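Local coordinates for protein endoglucanase (Clostridium thermocellum, PDB 2YIK) that probably hydrolyses internal beta-1,4-glucosidic bonds of cellulose, as a glycoside hydrolase family 9 endoglucanase that carries zinc and calcium ions, at residues F49-N54 with G112-A117. Numbering follows the deposited sequence.
Sequences FFYDAN and GGFHDA. With ZN (zinc ion), chain E.
Buried packing of a helix against a loop, with N54 meeting H115, joins the short helix 49-54 to the loop between strands 107-108 and 122-123 and contributes one ligand to the zinc site, an example of a metal ligand whose main chain is anchored as well as its ring. The N-H of H115 donates to the carbonyl O of N54 over 2.7 Å, nearly straight at 165°. The O of N54 also lies over one face of the H115 imidazole and meets CA of F114 at 3.2 Å in a CA-H...O contact. The H115 ring is held at both nitrogens: NE2 binds zinc at 2.2 Å, while ND1 donates to a water in the ring plane that in turn donates to O of A53. C56, C72 and H73 complete the metal site. Within the (alpha/alpha)6 barrel of family 9 catalytic domains, the loop continues from this zinc ligand to A117, whose side chain is about 7 Å from that of H451, the predicted active-site residue. On the apolar side, F114 turns its CG anti to its carbonyl carbon (chi1 -58°), which brings the ring to Y51, whose carbonyl O lies in the ring plane at the edge, 3.2 Å from CE2 of F114. There Y51 points its ring edge at the F114 face in a T-shaped stack, centroids 5.9 Å apart and planes at 89°. CB of Y51 packs 3.7 Å from CE2 of F114, and I157 of helix 151-167 touches both side chains.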
loop_
_atom_site.group_PDB
_atom_site.type_symbol
_atom_site.label_atom_id
_atom_site.label_comp_id
_atom_site.label_asym_id
_atom_site.label_seq_id
_atom_site.Cartn_x
_atom_site.Cartn_y
_atom_site.Cartn_z
ATOM N N PHE A 49 -8.855 -7.223 7.950
ATOM C CA PHE A 49 -9.458 -6.557 9.096
ATOM C C PHE A 49 -8.607 -5.465 9.711
ATOM O O PHE A 49 -9.126 -4.617 10.432
ATOM C CB PHE A 49 -9.862 -7.586 10.149
ATOM C CG PHE A 49 -11.149 -8.267 9.826
ATOM C CD1 PHE A 49 -12.365 -7.724 10.235
ATOM C CD2 PHE A 49 -11.154 -9.417 9.049
ATOM C CE1 PHE A 49 -13.570 -8.319 9.859
ATOM C CE2 PHE A 49 -12.342 -10.015 8.671
ATOM C CZ PHE A 49 -13.556 -9.468 9.078
ATOM N N PHE A 50 -7.310 -5.466 9.423
ATOM C CA PHE A 50 -6.462 -4.412 9.962
ATOM C C PHE A 50 -6.900 -3.103 9.333
ATOM O O PHE A 50 -6.861 -2.054 9.967
ATOM C CB PHE A 50 -4.984 -4.623 9.629
ATOM C CG PHE A 50 -4.120 -3.471 10.073
ATOM C CD1 PHE A 50 -3.824 -3.286 11.418
ATOM C CD2 PHE A 50 -3.631 -2.548 9.148
ATOM C CE1 PHE A 50 -3.094 -2.179 11.840
ATOM C CE2 PHE A 50 -2.904 -1.441 9.558
ATOM C CZ PHE A 50 -2.618 -1.263 10.904
ATOM N N TYR A 51 -7.323 -3.166 8.079
ATOM C CA TYR A 51 -7.748 -1.959 7.400
ATOM C C TYR A 51 -9.026 -1.413 8.020
ATOM O O TYR A 51 -9.176 -0.199 8.156
ATOM C CB TYR A 51 -7.881 -2.238 5.903
ATOM C CG TYR A 51 -6.519 -2.495 5.298
ATOM C CD1 TYR A 51 -5.581 -1.465 5.191
ATOM C CD2 TYR A 51 -6.128 -3.783 4.930
ATOM C CE1 TYR A 51 -4.281 -1.713 4.740
ATOM C CE2 TYR A 51 -4.833 -4.044 4.480
ATOM C CZ TYR A 51 -3.912 -3.006 4.392
ATOM O OH TYR A 51 -2.620 -3.266 3.997
ATOM N N ASP A 52 -9.930 -2.298 8.429
ATOM C CA ASP A 52 -11.160 -1.844 9.066
ATOM C C ASP A 52 -10.816 -1.103 10.354
ATOM O O ASP A 52 -11.489 -0.138 10.724
ATOM C CB ASP A 52 -12.077 -3.022 9.406
ATOM C CG ASP A 52 -12.542 -3.771 8.179
ATOM O OD1 ASP A 52 -11.674 -4.220 7.400
ATOM O OD2 ASP A 52 -13.773 -3.915 7.997
ATOM N N ALA A 53 -9.761 -1.552 11.031
ATOM C CA ALA A 53 -9.344 -0.938 12.285
ATOM C C ALA A 53 -8.719 0.434 12.099
ATOM O O ALA A 53 -8.640 1.210 13.052
ATOM C CB ALA A 53 -8.372 -1.857 13.020
ATOM N N ASN A 54 -8.273 0.735 10.882
ATOM C CA ASN A 54 -7.651 2.027 10.603
ATOM C C ASN A 54 -8.485 2.983 9.756
ATOM O O ASN A 54 -8.002 4.051 9.386
ATOM C CB ASN A 54 -6.279 1.849 9.929
ATOM C CG ASN A 54 -5.164 1.532 10.920
ATOM O OD1 ASN A 54 -4.001 1.883 10.702
ATOM N ND2 ASN A 54 -5.512 0.852 12.001
ATOM N N GLY A 112 -11.647 10.747 5.321
ATOM C CA GLY A 112 -11.667 9.424 4.728
ATOM C C GLY A 112 -10.316 8.741 4.728
ATOM O O GLY A 112 -9.371 9.209 5.359
ATOM N N GLY A 113 -10.223 7.627 4.018
ATOM C CA GLY A 113 -8.959 6.922 3.975
ATOM C C GLY A 113 -8.640 6.171 5.257
ATOM O O GLY A 113 -9.532 5.859 6.054
ATOM N N PHE A 114 -7.352 5.932 5.481
ATOM C CA PHE A 114 -6.906 5.154 6.629
ATOM C C PHE A 114 -5.794 5.794 7.447
ATOM O O PHE A 114 -4.945 6.490 6.892
ATOM C CB PHE A 114 -6.401 3.793 6.130
ATOM C CG PHE A 114 -7.430 2.997 5.366
ATOM C CD1 PHE A 114 -7.736 3.314 4.046
ATOM C CD2 PHE A 114 -8.083 1.923 5.966
ATOM C CE1 PHE A 114 -8.680 2.571 3.334
ATOM C CE2 PHE A 114 -9.028 1.172 5.267
ATOM C CZ PHE A 114 -9.328 1.495 3.946
ATOM N N HIS A 115 -5.814 5.553 8.761
ATOM C CA HIS A 115 -4.765 6.039 9.659
ATOM C C HIS A 115 -3.557 5.267 9.175
ATOM O O HIS A 115 -3.672 4.161 8.664
ATOM C CB HIS A 115 -5.033 5.650 11.108
ATOM C CG HIS A 115 -6.296 6.212 11.661
ATOM N ND1 HIS A 115 -7.161 5.462 12.428
ATOM C CD2 HIS A 115 -6.836 7.450 11.585
ATOM C CE1 HIS A 115 -8.178 6.214 12.800
ATOM N NE2 HIS A 115 -8.005 7.427 12.302
ATOM N N ASP A 116 -2.378 5.802 9.374
ATOM C CA ASP A 116 -1.222 5.117 8.827
ATOM C C ASP A 116 -0.721 3.871 9.511
ATOM O O ASP A 116 -0.556 2.804 8.877
ATOM C CB ASP A 116 -0.040 6.062 8.764
ATOM C CG ASP A 116 1.237 5.391 8.211
ATOM O OD1 ASP A 116 1.297 5.130 6.984
ATOM O OD2 ASP A 116 2.178 5.137 8.996
ATOM N N ALA A 117 -0.563 3.926 10.817
ATOM C CA ALA A 117 0.032 2.829 11.497
ATOM C C ALA A 117 -0.722 2.530 12.804
ATOM O O ALA A 117 -1.761 1.865 12.731
ATOM C CB ALA A 117 1.513 3.271 11.775
HETATM ZN ZN ZN E . -9.514 9.057 11.935
HETATM O O HOH W 1 -7.412 3.359 14.068
#